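Local coordinates for protein putative phophotriesterase (Proteus mirabilis, PDB 3RHG) that binds two divalent metal ions, zinc in this crystal, and probably hydrolyses ester bonds as a member of the phosphotriesterase family of amidohydrolases, at residues 90-95 with 117-122; 7-12 with 107-112; 239-244 with 278-283; 285-290 with 335-340. All blocks are in the same frame, centred on the assembly; numbering follows the deposited sequence.

Interaction 1 (90-95 with 117-122); sequences KTIVDA and INVVAS
N118 turns the edge of its side-chain amide to T91, its neighbour across the two parallel strands, and ND2 donates to T91 OG1 at 3.0 Å. The bond is nearly straight, 172° at the hydrogen, and T91 OG1 lies in the amide plane; the hydroxyl of T91 is also hydrogen-bonded to M17 O. On the same face V93 and V120 run side by side, with V93 CG2 4.0 Å from V120 CB. The other face is joined by methyl groups, I92 CG2 resting 3.8 Å from I117 CG2 and a little farther from that of V119. Between the faces the backbones pair in regular parallel fashion: N118 N donates to K90 O, I92 N to N118 O, V120 N to I92 O, and D94 N to V120 O at 2.8 Å. Past this point S122 OG donates to D94 O at 2.8 Å, and a water links S122 N to D94 OD2. D94 OD1 accepts from L26 N. A95, next along, packs against H23 and H25, ligands of one zinc ion. An amide-hydroxyl bond thus adds to the backbone pairing at the T91 end, while at the D94 end, nearer the zinc site, a serine hydroxyl and a water continue it.

Interaction 2 (7-12 with 107-112); sequences TVTGPV and KLKQVA
A type I beta turn, T7 to G10, joins the two strands of a small antiparallel hairpin and sets its apex against helix 105-115. V8, at the second position of the turn, supplies most of the contact. Its two methyl groups divide the helix surface between them: CG2 meets the backbone at K109 CA, 3.6 Å away, and the methyl of A112, with CB at 3.7 Å, whereas CG1 turns to L108 CB at 4.1 Å. The V8 side chain stands roughly at right angles to that of L108. With chi1 at -64°, CG2 sits between the backbone N and carbonyl carbon of V8, and from there it reaches both K109 and A112, three residues apart and so neighbours on one side of the helix. T9 adds its methyl, CG2 lying 3.9 Å from A112 CB, so that this small alanine receives two methyl groups from the turn. No hydrogen bond crosses the contact.

The polar work is done inside the turn. T7 OG1 accepts from T9 N at 3.1 Å, forming an ST turn, and donates to G10 O at 2.7 Å in the carbonyl plane; G10 O takes T7 N as well. G10 has a positive phi of 127°, a conformation that calls for glycine. Beneath the turn V8 also packs on V119 and A121 of strand 118-123. What results is a tight beta hairpin, its turn braced by a threonine hydroxyl, packed on an outer helix of a beta/alpha barrel.

Interaction 3 (239-244 with 278-283); sequences YQCKML and ATLIER
L280 reaches from helix 270-282 across to helix 237-245, and its contacts lie at the end of its branch. CB and CG carry the chain over from the helix, CG being anti to the carbonyl carbon (chi1 -71°), and the two methyls make the contacts. CD1 comes to 3.5 Å from the amide oxygen OE1 of Q240, whose side chain it crosses at about a right angle. CD2 lies 3.8 Å from L244 CD1, which is near CD1 of L280 as well, and 4.0 Å from C241 SG. The leucine tip therefore fits among three residues one to four positions apart along the partner helix. C241 is shared, because R283 folds back at chi2 and chi3 and brings its guanidinium over the sulfur: C241 SG lies above one face of the group, 3.5 Å from R283 NH2 and 3.9 Å from R283 CZ. At the far end of Q240, NE2 is hydrogen-bonded to S233 OG, which helps fix the amide with its oxygen next to the leucine methyl. The segment axes come no nearer than 11.7 Å and are inclined by 50°, so side chains alone span the gap. Beneath them, Q240 and L280 both touch F252 of strand 249-252. No hydrogen bond or salt bridge joins the segments; their cohesion rests on van der Waals contact, methyl against methyl, amide oxygen and sulfur, with an exposed arginine laid over the cysteine sulfur.

Interaction 4 (285-290 with 335-340); sequences YGNQIV and IDNPAN
The polar part of the contact is a pair of hydrogen bonds from N337 ND2 to G286 O and I289 O. N337, in the first turn of helix 336-343, directs its side chain at the loop leading into strand 289-291, and ND2 donates to G286 O at 2.8 Å and to I289 O at 2.9 Å. Both acceptors lie near the amide plane of N337, and each carbonyl receives the nitrogen in its own plane. The bond to I289 O is the straighter, 160° at the hydrogen against 140° for that to G286 O. With CG anti to the carbonyl carbon (chi1 -78°), the amide lies flat between the two carbonyls, and the two bonds fix its rotation. They also tie together the short 3-10 segment 286-287 and the start of the strand, two parts of the chain three residues apart that turn their carbonyls to the same donor.

The apolar part is smaller and belongs to V290. Its CG1 rests on the helix backbone, 3.8 Å from P338 N, and stands 4.1 Å from N337 CB and 4.2 Å from P338 CD. P338 also touches T20 of strand 19-24, and V290 packs on P22, so the helix sits where the last barrel strand comes close to the first.

The backbone of V290 is hydrogen-bonded to L250 and F252 of the adjacent strand 249-252. An asparagine amide bridging two backbone carbonyls here joins a C-terminal helix to the entrance of the eighth strand of a (beta/alpha)8 barrel, the fold of the amidohydrolases.

All four contacts are largely buried, but they lie at different depths of the barrel. Interaction 1 is the innermost, about 10 Å from the chain centre, and joins two strands chiefly by backbone hydrogen bonds. Interaction 2 touches it directly, V8 N bonding to V119 O, and covers the same beta-alpha-beta unit with apolar contacts. Interactions 2 and 3 lie on opposite sides of the chain's centre; both work without hydrogen bonds between their segments, and interaction 3, helix on helix, is the farthest out. Interaction 4 adjoins it through L244 O with Q288 NE2 and L280 O with Y285 N, yet relies on a buried amide. Interactions 1 and 4 reach the same sheet.

Interaction 1 (90-95 with 117-122)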
loop_
_atom_site.group_PDB
_atom_site.type_symbol
_atom_site.label_atom_id
_atom_site.label_comp_id
_atom_site.label_asym_id
_atom_site.label_seq_id
_atom_site.Cartn_x
_atom_site.Cartn_y
_atom_site.Cartn_z
ATOM N N LYS A 90 -0.452 -25.274 -7.137
ATOM C CA LYS A 90 -0.878 -26.380 -8.012
ATOM C C LYS A 90 -2.155 -26.093 -8.788
ATOM O O LYS A 90 -2.364 -26.644 -9.869
ATOM C CB LYS A 90 -1.031 -27.706 -7.220
ATOM C CG LYS A 90 0.175 -28.124 -6.398
ATOM C CD LYS A 90 1.314 -28.659 -7.247
ATOM C CE LYS A 90 2.405 -29.281 -6.361
ATOM N NZ LYS A 90 3.767 -29.220 -6.957
ATOM N N THR A 91 -3.022 -25.252 -8.229
ATOM C CA THR A 91 -4.340 -25.030 -8.814
ATOM C C THR A 91 -4.708 -23.556 -8.733
ATOM O O THR A 91 -4.513 -22.922 -7.689
ATOM C CB THR A 91 -5.409 -25.877 -8.080
ATOM O OG1 THR A 91 -5.023 -27.271 -8.099
ATOM C CG2 THR A 91 -6.797 -25.704 -8.724
ATOM N N ILE A 92 -5.267 -23.024 -9.825
ATOM C CA ILE A 92 -5.720 -21.632 -9.848
ATOM C C ILE A 92 -7.056 -21.536 -10.570
ATOM O O ILE A 92 -7.271 -22.230 -11.578
ATOM C CB ILE A 92 -4.638 -20.682 -10.479
ATOM C CG1 ILE A 92 -5.007 -19.202 -10.272
ATOM C CG2 ILE A 92 -4.410 -21.003 -11.954
ATOM C CD1 ILE A 92 -3.823 -18.245 -10.536
ATOM N N VAL A 93 -7.971 -20.731 -10.028
ATOM C CA VAL A 93 -9.293 -20.547 -10.632
ATOM C C VAL A 93 -9.374 -19.183 -11.294
ATOM O O VAL A 93 -9.143 -18.167 -10.648
ATOM C CB VAL A 93 -10.429 -20.628 -9.573
ATOM C CG1 VAL A 93 -11.819 -20.421 -10.212
ATOM C CG2 VAL A 93 -10.390 -21.960 -8.839
ATOM N N ASP A 94 -9.685 -19.182 -12.585
ATOM C CA ASP A 94 -9.962 -17.942 -13.297
ATOM C C ASP A 94 -11.463 -17.679 -13.172
ATOM O O ASP A 94 -12.265 -18.461 -13.693
ATOM C CB ASP A 94 -9.582 -18.085 -14.769
ATOM C CG ASP A 94 -9.973 -16.872 -15.588
ATOM O OD1 ASP A 94 -9.191 -15.919 -15.646
ATOM O OD2 ASP A 94 -11.058 -16.893 -16.204
ATOM N N ALA A 95 -11.826 -16.600 -12.480
ATOM C CA ALA A 95 -13.223 -16.268 -12.173
ATOM C C ALA A 95 -13.844 -15.350 -13.234
ATOM O O ALA A 95 -14.888 -14.729 -12.994
ATOM C CB ALA A 95 -13.329 -15.637 -10.779
ATOM N N ILE A 117 0.055 -26.307 -14.240
ATOM C CA ILE A 117 -0.859 -25.875 -13.175
ATOM C C ILE A 117 -2.289 -26.280 -13.554
ATOM O O ILE A 117 -2.651 -26.237 -14.733
ATOM C CB ILE A 117 -0.763 -24.349 -12.972
ATOM C CG1 ILE A 117 0.657 -23.958 -12.539
ATOM C CG2 ILE A 117 -1.843 -23.841 -11.997
ATOM C CD1 ILE A 117 0.923 -22.489 -12.609
ATOM N N ASN A 118 -3.074 -26.728 -12.571
ATOM C CA ASN A 118 -4.493 -27.026 -12.774
ATOM C C ASN A 118 -5.212 -25.692 -12.923
ATOM O O ASN A 118 -5.183 -24.874 -12.006
ATOM C CB ASN A 118 -5.093 -27.781 -11.578
ATOM C CG ASN A 118 -4.403 -29.112 -11.291
ATOM O OD1 ASN A 118 -4.107 -29.902 -12.208
ATOM N ND2 ASN A 118 -4.152 -29.376 -10.007
ATOM N N VAL A 119 -5.828 -25.445 -14.081
ATOM C CA VAL A 119 -6.495 -24.166 -14.298
ATOM C C VAL A 119 -7.986 -24.417 -14.432
ATOM O O VAL A 119 -8.416 -25.222 -15.272
ATOM C CB VAL A 119 -5.973 -23.470 -15.569
ATOM C CG1 VAL A 119 -6.787 -22.202 -15.861
ATOM C CG2 VAL A 119 -4.508 -23.129 -15.424
ATOM N N VAL A 120 -8.773 -23.745 -13.593
ATOM C CA VAL A 120 -10.211 -23.932 -13.602
ATOM C C VAL A 120 -10.848 -22.685 -14.238
ATOM O O VAL A 120 -10.547 -21.537 -13.834
ATOM C CB VAL A 120 -10.746 -24.148 -12.168
ATOM C CG1 VAL A 120 -12.266 -24.224 -12.149
ATOM C CG2 VAL A 120 -10.093 -25.417 -11.510
ATOM N N ALA A 121 -11.692 -22.911 -15.249
ATOM C CA ALA A 121 -12.467 -21.811 -15.868
ATOM C C ALA A 121 -13.825 -21.672 -15.179
ATOM O O ALA A 121 -14.292 -22.586 -14.465
ATOM C CB ALA A 121 -12.645 -22.037 -17.367
ATOM N N SER A 122 -14.453 -20.523 -15.391
ATOM C CA SER A 122 -15.726 -20.218 -14.759
ATOM C C SER A 122 -16.782 -19.886 -15.788
ATOM O O SER A 122 -16.470 -19.468 -16.925
ATOM C CB SER A 122 -15.589 -19.047 -13.779
ATOM O OG SER A 122 -14.695 -19.373 -12.734
HETATM O O HOH W 1 -13.070 -18.511 -16.847
#

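Interaction 2 (7-12 with 107-112)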
loop_
_atom_site.group_PDB
_atom_site.type_symbol
_atom_site.label_atom_id
_atom_site.label_comp_id
_atom_site.label_asym_id
_atom_site.label_seq_id
_atom_site.Cartn_x
_atom_site.Cartn_y
_atom_site.Cartn_z
ATOM N N THR A 7 -11.153 -29.075 -14.580
ATOM C CA THR A 7 -10.211 -28.077 -15.069
ATOM C C THR A 7 -10.312 -27.999 -16.587
ATOM O O THR A 7 -11.004 -28.821 -17.212
ATOM C CB THR A 7 -8.734 -28.407 -14.690
ATOM O OG1 THR A 7 -8.191 -29.348 -15.623
ATOM C CG2 THR A 7 -8.612 -28.897 -13.240
ATOM N N VAL A 8 -9.591 -27.046 -17.180
ATOM C CA VAL A 8 -9.627 -26.855 -18.629
ATOM C C VAL A 8 -8.942 -28.004 -19.395
ATOM O O VAL A 8 -9.014 -28.075 -20.636
ATOM C CB VAL A 8 -9.015 -25.487 -19.044
ATOM C CG1 VAL A 8 -9.840 -24.324 -18.481
ATOM C CG2 VAL A 8 -7.545 -25.375 -18.595
ATOM N N THR A 9 -8.299 -28.914 -18.661
ATOM C CA THR A 9 -7.728 -30.105 -19.286
ATOM C C THR A 9 -8.250 -31.408 -18.680
ATOM O O THR A 9 -7.685 -32.478 -18.922
ATOM C CB THR A 9 -6.195 -30.103 -19.216
ATOM O OG1 THR A 9 -5.784 -30.112 -17.846
ATOM C CG2 THR A 9 -5.630 -28.863 -19.931
ATOM N N GLY A 10 -9.320 -31.332 -17.892
ATOM C CA GLY A 10 -9.926 -32.549 -17.357
ATOM C C GLY A 10 -10.094 -32.503 -15.851
ATOM O O GLY A 10 -9.681 -31.527 -15.194
ATOM N N PRO A 11 -10.735 -33.540 -15.300
ATOM C CA PRO A 11 -11.009 -33.591 -13.866
ATOM C C PRO A 11 -9.763 -33.861 -13.021
ATOM O O PRO A 11 -8.877 -34.651 -13.406
ATOM C CB PRO A 11 -12.016 -34.739 -13.743
ATOM C CG PRO A 11 -11.664 -35.664 -14.893
ATOM C CD PRO A 11 -11.339 -34.681 -16.026
ATOM N N VAL A 12 -9.696 -33.176 -11.886
ATOM C CA VAL A 12 -8.646 -33.388 -10.900
ATOM C C VAL A 12 -9.301 -33.710 -9.562
ATOM O O VAL A 12 -10.205 -33.019 -9.115
ATOM C CB VAL A 12 -7.757 -32.122 -10.814
ATOM C CG1 VAL A 12 -6.823 -32.145 -9.604
ATOM C CG2 VAL A 12 -6.962 -31.954 -12.139
ATOM N N LYS A 107 -6.851 -19.601 -24.211
ATOM C CA LYS A 107 -5.614 -19.264 -23.506
ATOM C C LYS A 107 -5.494 -19.919 -22.123
ATOM O O LYS A 107 -4.381 -20.270 -21.701
ATOM C CB LYS A 107 -5.390 -17.750 -23.445
ATOM C CG LYS A 107 -5.022 -17.173 -24.805
ATOM C CD LYS A 107 -4.715 -15.698 -24.761
ATOM C CE LYS A 107 -4.431 -15.159 -26.172
ATOM N NZ LYS A 107 -5.594 -15.282 -27.129
ATOM N N LEU A 108 -6.619 -20.087 -21.418
ATOM C CA LEU A 108 -6.593 -20.788 -20.134
ATOM C C LEU A 108 -6.056 -22.210 -20.341
ATOM O O LEU A 108 -5.202 -22.671 -19.582
ATOM C CB LEU A 108 -7.980 -20.814 -19.483
ATOM C CG LEU A 108 -8.493 -19.466 -18.930
ATOM C CD1 LEU A 108 -9.948 -19.598 -18.502
ATOM C CD2 LEU A 108 -7.638 -18.939 -17.783
ATOM N N LYS A 109 -6.557 -22.913 -21.351
ATOM C CA LYS A 109 -6.055 -24.254 -21.674
ATOM C C LYS A 109 -4.565 -24.236 -22.023
ATOM O O LYS A 109 -3.792 -25.106 -21.586
ATOM C CB LYS A 109 -6.848 -24.861 -22.833
ATOM C CG LYS A 109 -6.224 -26.116 -23.428
ATOM C CD LYS A 109 -7.165 -26.741 -24.453
ATOM C CE LYS A 109 -6.714 -28.141 -24.865
ATOM N NZ LYS A 109 -5.805 -28.104 -26.032
ATOM N N GLN A 110 -4.155 -23.258 -22.828
ATOM C CA GLN A 110 -2.753 -23.140 -23.220
ATOM C C GLN A 110 -1.856 -23.001 -21.994
ATOM O O GLN A 110 -0.784 -23.619 -21.905
ATOM C CB GLN A 110 -2.552 -21.947 -24.162
ATOM C CG GLN A 110 -3.071 -22.175 -25.587
ATOM C CD GLN A 110 -3.303 -20.872 -26.343
ATOM O OE1 GLN A 110 -2.509 -19.939 -26.260
ATOM N NE2 GLN A 110 -4.401 -20.808 -27.079
ATOM N N VAL A 111 -2.284 -22.173 -21.051
ATOM C CA VAL A 111 -1.501 -21.980 -19.829
ATOM C C VAL A 111 -1.399 -23.264 -19.001
ATOM O O VAL A 111 -0.333 -23.611 -18.472
ATOM C CB VAL A 111 -2.093 -20.835 -18.968
ATOM C CG1 VAL A 111 -1.515 -20.874 -17.548
ATOM C CG2 VAL A 111 -1.830 -19.507 -19.653
ATOM N N ALA A 112 -2.519 -23.956 -18.864
ATOM C CA ALA A 112 -2.530 -25.212 -18.138
ATOM C C ALA A 112 -1.517 -26.183 -18.747
ATOM O O ALA A 112 -0.739 -26.837 -18.040
ATOM C CB ALA A 112 -3.935 -25.816 -18.140
#

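Interaction 3 (239-244 with 278-283)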
loop_
_atom_site.group_PDB
_atom_site.type_symbol
_atom_site.label_atom_id
_atom_site.label_comp_id
_atom_site.label_asym_id
_atom_site.label_seq_id
_atom_site.Cartn_x
_atom_site.Cartn_y
_atom_site.Cartn_z
ATOM N N TYR A 239 -21.688 -8.551 10.940
ATOM C CA TYR A 239 -22.157 -8.925 9.605
ATOM C C TYR A 239 -21.481 -10.212 9.120
ATOM O O TYR A 239 -22.138 -11.133 8.617
ATOM C CB TYR A 239 -21.799 -7.817 8.632
ATOM C CG TYR A 239 -21.983 -8.146 7.162
ATOM C CD1 TYR A 239 -23.261 -8.224 6.597
ATOM C CD2 TYR A 239 -20.886 -8.316 6.323
ATOM C CE1 TYR A 239 -23.436 -8.481 5.235
ATOM C CE2 TYR A 239 -21.050 -8.582 4.958
ATOM C CZ TYR A 239 -22.333 -8.640 4.419
ATOM O OH TYR A 239 -22.515 -8.862 3.062
ATOM N N GLN A 240 -20.163 -10.273 9.235
ATOM C CA GLN A 240 -19.453 -11.431 8.704
ATOM C C GLN A 240 -19.840 -12.718 9.437
ATOM O O GLN A 240 -20.093 -13.734 8.796
ATOM C CB GLN A 240 -17.942 -11.214 8.694
ATOM C CG GLN A 240 -17.511 -10.084 7.749
ATOM C CD GLN A 240 -16.067 -10.201 7.285
ATOM O OE1 GLN A 240 -15.204 -10.674 8.024
ATOM N NE2 GLN A 240 -15.797 -9.785 6.048
ATOM N N CYS A 241 -19.927 -12.676 10.760
ATOM C CA CYS A 241 -20.394 -13.859 11.497
ATOM C C CYS A 241 -21.847 -14.234 11.152
ATOM O O CYS A 241 -22.203 -15.417 11.135
ATOM C CB CYS A 241 -20.216 -13.665 13.008
ATOM S SG CYS A 241 -18.485 -13.602 13.477
ATOM N N LYS A 242 -22.694 -13.233 10.877
ATOM C CA LYS A 242 -24.075 -13.496 10.479
ATOM C C LYS A 242 -24.082 -14.304 9.170
ATOM O O LYS A 242 -24.867 -15.244 9.000
ATOM C CB LYS A 242 -24.807 -12.168 10.290
ATOM C CG LYS A 242 -26.319 -12.253 10.165
ATOM C CD LYS A 242 -26.900 -10.827 10.014
ATOM C CE LYS A 242 -28.285 -10.680 10.602
ATOM N NZ LYS A 242 -29.331 -11.296 9.750
ATOM N N MET A 243 -23.185 -13.959 8.248
ATOM C CA MET A 243 -23.108 -14.674 6.971
ATOM C C MET A 243 -22.574 -16.080 7.195
ATOM O O MET A 243 -23.096 -17.055 6.659
ATOM C CB MET A 243 -22.208 -13.931 5.979
ATOM C CG MET A 243 -22.706 -12.541 5.579
ATOM S SD MET A 243 -24.394 -12.505 4.921
ATOM C CE MET A 243 -25.342 -11.890 6.323
ATOM N N LEU A 244 -21.508 -16.177 7.977
ATOM C CA LEU A 244 -20.915 -17.490 8.242
ATOM C C LEU A 244 -21.923 -18.403 8.927
ATOM O O LEU A 244 -21.955 -19.621 8.681
ATOM C CB LEU A 244 -19.653 -17.339 9.080
ATOM C CG LEU A 244 -18.461 -16.652 8.376
ATOM C CD1 LEU A 244 -17.472 -16.030 9.385
ATOM C CD2 LEU A 244 -17.741 -17.632 7.460
ATOM N N ALA A 278 -7.732 -13.462 11.254
ATOM C CA ALA A 278 -7.267 -14.047 12.531
ATOM C C ALA A 278 -8.423 -14.060 13.516
ATOM O O ALA A 278 -8.643 -15.051 14.214
ATOM C CB ALA A 278 -6.085 -13.253 13.114
ATOM N N THR A 279 -9.168 -12.953 13.584
ATOM C CA THR A 279 -10.292 -12.878 14.529
ATOM C C THR A 279 -11.404 -13.900 14.218
ATOM O O THR A 279 -11.951 -14.549 15.128
ATOM C CB THR A 279 -10.818 -11.439 14.660
ATOM O OG1 THR A 279 -9.750 -10.610 15.145
ATOM C CG2 THR A 279 -12.000 -11.358 15.640
ATOM N N LEU A 280 -11.744 -14.054 12.944
ATOM C CA LEU A 280 -12.719 -15.055 12.564
ATOM C C LEU A 280 -12.250 -16.458 12.945
ATOM O O LEU A 280 -13.048 -17.271 13.388
ATOM C CB LEU A 280 -13.002 -14.983 11.058
ATOM C CG LEU A 280 -13.804 -13.751 10.597
ATOM C CD1 LEU A 280 -13.998 -13.812 9.072
ATOM C CD2 LEU A 280 -15.163 -13.651 11.301
ATOM N N ILE A 281 -10.965 -16.750 12.745
ATOM C CA ILE A 281 -10.419 -18.074 13.120
ATOM C C ILE A 281 -10.565 -18.263 14.619
ATOM O O ILE A 281 -10.918 -19.353 15.090
ATOM C CB ILE A 281 -8.922 -18.220 12.676
ATOM C CG1 ILE A 281 -8.862 -18.213 11.134
ATOM C CG2 ILE A 281 -8.254 -19.447 13.333
ATOM C CD1 ILE A 281 -7.467 -18.053 10.545
ATOM N N GLU A 282 -10.291 -17.210 15.386
ATOM C CA GLU A 282 -10.371 -17.327 16.845
ATOM C C GLU A 282 -11.816 -17.487 17.318
ATOM O O GLU A 282 -12.074 -18.065 18.382
ATOM C CB GLU A 282 -9.645 -16.161 17.530
ATOM C CG GLU A 282 -8.134 -16.270 17.324
ATOM C CD GLU A 282 -7.359 -15.046 17.736
ATOM O OE1 GLU A 282 -7.955 -13.949 17.846
ATOM O OE2 GLU A 282 -6.132 -15.186 17.940
ATOM N N ARG A 283 -12.752 -17.016 16.497
ATOM C CA ARG A 283 -14.180 -17.180 16.744
ATOM C C ARG A 283 -14.684 -18.543 16.259
ATOM O O ARG A 283 -15.859 -18.866 16.435
ATOM C CB ARG A 283 -15.003 -16.065 16.075
ATOM C CG ARG A 283 -14.907 -14.676 16.755
ATOM C CD ARG A 283 -15.880 -14.538 17.926
ATOM N NE ARG A 283 -17.245 -14.264 17.468
ATOM C CZ ARG A 283 -17.754 -13.043 17.314
ATOM N NH1 ARG A 283 -17.014 -11.974 17.584
ATOM N NH2 ARG A 283 -19.004 -12.887 16.885
#

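Interaction 4 (285-290 with 335-340)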
loop_
_atom_site.group_PDB
_atom_site.type_symbol
_atom_site.label_atom_id
_atom_site.label_comp_id
_atom_site.label_asym_id
_atom_site.label_seq_id
_atom_site.Cartn_x
_atom_site.Cartn_y
_atom_site.Cartn_z
ATOM N N TYR A 285 -14.339 -19.967 13.019
ATOM C CA TYR A 285 -14.830 -20.053 11.641
ATOM C C TYR A 285 -13.754 -20.353 10.603
ATOM O O TYR A 285 -13.966 -20.141 9.393
ATOM C CB TYR A 285 -15.517 -18.756 11.243
ATOM C CG TYR A 285 -16.768 -18.434 12.002
ATOM C CD1 TYR A 285 -17.995 -19.043 11.682
ATOM C CD2 TYR A 285 -16.742 -17.484 13.016
ATOM C CE1 TYR A 285 -19.171 -18.711 12.372
ATOM C CE2 TYR A 285 -17.904 -17.153 13.722
ATOM C CZ TYR A 285 -19.107 -17.758 13.395
ATOM O OH TYR A 285 -20.233 -17.414 14.103
ATOM N N GLY A 286 -12.613 -20.866 11.053
ATOM C CA GLY A 286 -11.482 -21.077 10.161
ATOM C C GLY A 286 -11.796 -22.002 8.993
ATOM O O GLY A 286 -11.218 -21.859 7.927
ATOM N N ASN A 287 -12.698 -22.960 9.185
ATOM C CA ASN A 287 -13.028 -23.920 8.136
ATOM C C ASN A 287 -14.025 -23.378 7.109
ATOM O O ASN A 287 -14.512 -24.136 6.253
ATOM C CB ASN A 287 -13.581 -25.205 8.747
ATOM C CG ASN A 287 -12.610 -25.870 9.700
ATOM O OD1 ASN A 287 -11.430 -26.017 9.399
ATOM N ND2 ASN A 287 -13.111 -26.298 10.850
ATOM N N GLN A 288 -14.332 -22.076 7.197
ATOM C CA GLN A 288 -15.296 -21.456 6.289
ATOM C C GLN A 288 -14.691 -20.275 5.558
ATOM O O GLN A 288 -15.418 -19.473 4.984
ATOM C CB GLN A 288 -16.569 -20.983 7.019
ATOM C CG GLN A 288 -17.560 -22.069 7.276
ATOM C CD GLN A 288 -18.749 -21.589 8.065
ATOM O OE1 GLN A 288 -18.812 -21.797 9.295
ATOM N NE2 GLN A 288 -19.695 -20.892 7.380
ATOM N N ILE A 289 -13.369 -20.176 5.552
ATOM C CA ILE A 289 -12.695 -19.022 4.969
ATOM C C ILE A 289 -11.818 -19.455 3.804
ATOM O O ILE A 289 -11.133 -20.469 3.890
ATOM C CB ILE A 289 -11.787 -18.344 6.013
ATOM C CG1 ILE A 289 -12.636 -17.774 7.157
ATOM C CG2 ILE A 289 -10.927 -17.246 5.356
ATOM C CD1 ILE A 289 -11.810 -17.310 8.348
ATOM N N VAL A 290 -11.872 -18.718 2.688
ATOM C CA VAL A 290 -10.884 -18.912 1.619
ATOM C C VAL A 290 -10.211 -17.575 1.297
ATOM O O VAL A 290 -10.768 -16.504 1.615
ATOM C CB VAL A 290 -11.465 -19.595 0.364
ATOM C CG1 VAL A 290 -11.748 -21.070 0.635
ATOM C CG2 VAL A 290 -12.733 -18.851 -0.103
ATOM N N ILE A 335 -5.208 -24.882 1.206
ATOM C CA ILE A 335 -5.206 -26.247 0.683
ATOM C C ILE A 335 -6.548 -26.936 0.925
ATOM O O ILE A 335 -7.405 -26.963 0.025
ATOM C CB ILE A 335 -4.046 -27.067 1.300
ATOM C CG1 ILE A 335 -2.717 -26.358 1.003
ATOM C CG2 ILE A 335 -4.024 -28.489 0.718
ATOM C CD1 ILE A 335 -1.510 -26.941 1.686
ATOM N N ASP A 336 -6.763 -27.433 2.148
ATOM C CA ASP A 336 -8.024 -28.104 2.470
ATOM C C ASP A 336 -9.255 -27.233 2.191
ATOM O O ASP A 336 -10.259 -27.721 1.664
ATOM C CB ASP A 336 -8.078 -28.529 3.933
ATOM C CG ASP A 336 -6.885 -29.367 4.343
ATOM O OD1 ASP A 336 -7.093 -30.385 5.051
ATOM O OD2 ASP A 336 -5.745 -28.987 3.988
ATOM N N ASN A 337 -9.195 -25.965 2.588
ATOM C CA ASN A 337 -10.383 -25.110 2.509
ATOM C C ASN A 337 -10.848 -24.888 1.054
ATOM O O ASN A 337 -12.002 -25.187 0.726
ATOM C CB ASN A 337 -10.144 -23.786 3.232
ATOM C CG ASN A 337 -10.246 -23.918 4.747
ATOM O OD1 ASN A 337 -10.173 -25.034 5.305
ATOM N ND2 ASN A 337 -10.367 -22.779 5.434
ATOM N N PRO A 338 -9.954 -24.390 0.171
ATOM C CA PRO A 338 -10.438 -24.187 -1.201
ATOM C C PRO A 338 -10.768 -25.505 -1.887
ATOM O O PRO A 338 -11.648 -25.550 -2.716
ATOM C CB PRO A 338 -9.275 -23.445 -1.898
ATOM C CG PRO A 338 -8.053 -23.765 -1.047
ATOM C CD PRO A 338 -8.621 -23.793 0.370
ATOM N N ALA A 339 -10.094 -26.595 -1.527
ATOM C CA ALA A 339 -10.461 -27.877 -2.110
ATOM C C ALA A 339 -11.883 -28.265 -1.705
ATOM O O ALA A 339 -12.640 -28.808 -2.516
ATOM C CB ALA A 339 -9.484 -28.970 -1.698
ATOM N N ASN A 340 -12.252 -28.014 -0.449
ATOM C CA ASN A 340 -13.601 -28.317 -0.031
ATOM C C ASN A 340 -14.626 -27.441 -0.720
ATOM O O ASN A 340 -15.637 -27.933 -1.228
ATOM C CB ASN A 340 -13.732 -28.252 1.509
ATOM C CG ASN A 340 -13.133 -29.457 2.186
ATOM O OD1 ASN A 340 -13.219 -30.582 1.673
ATOM N ND2 ASN A 340 -12.550 -29.243 3.356
#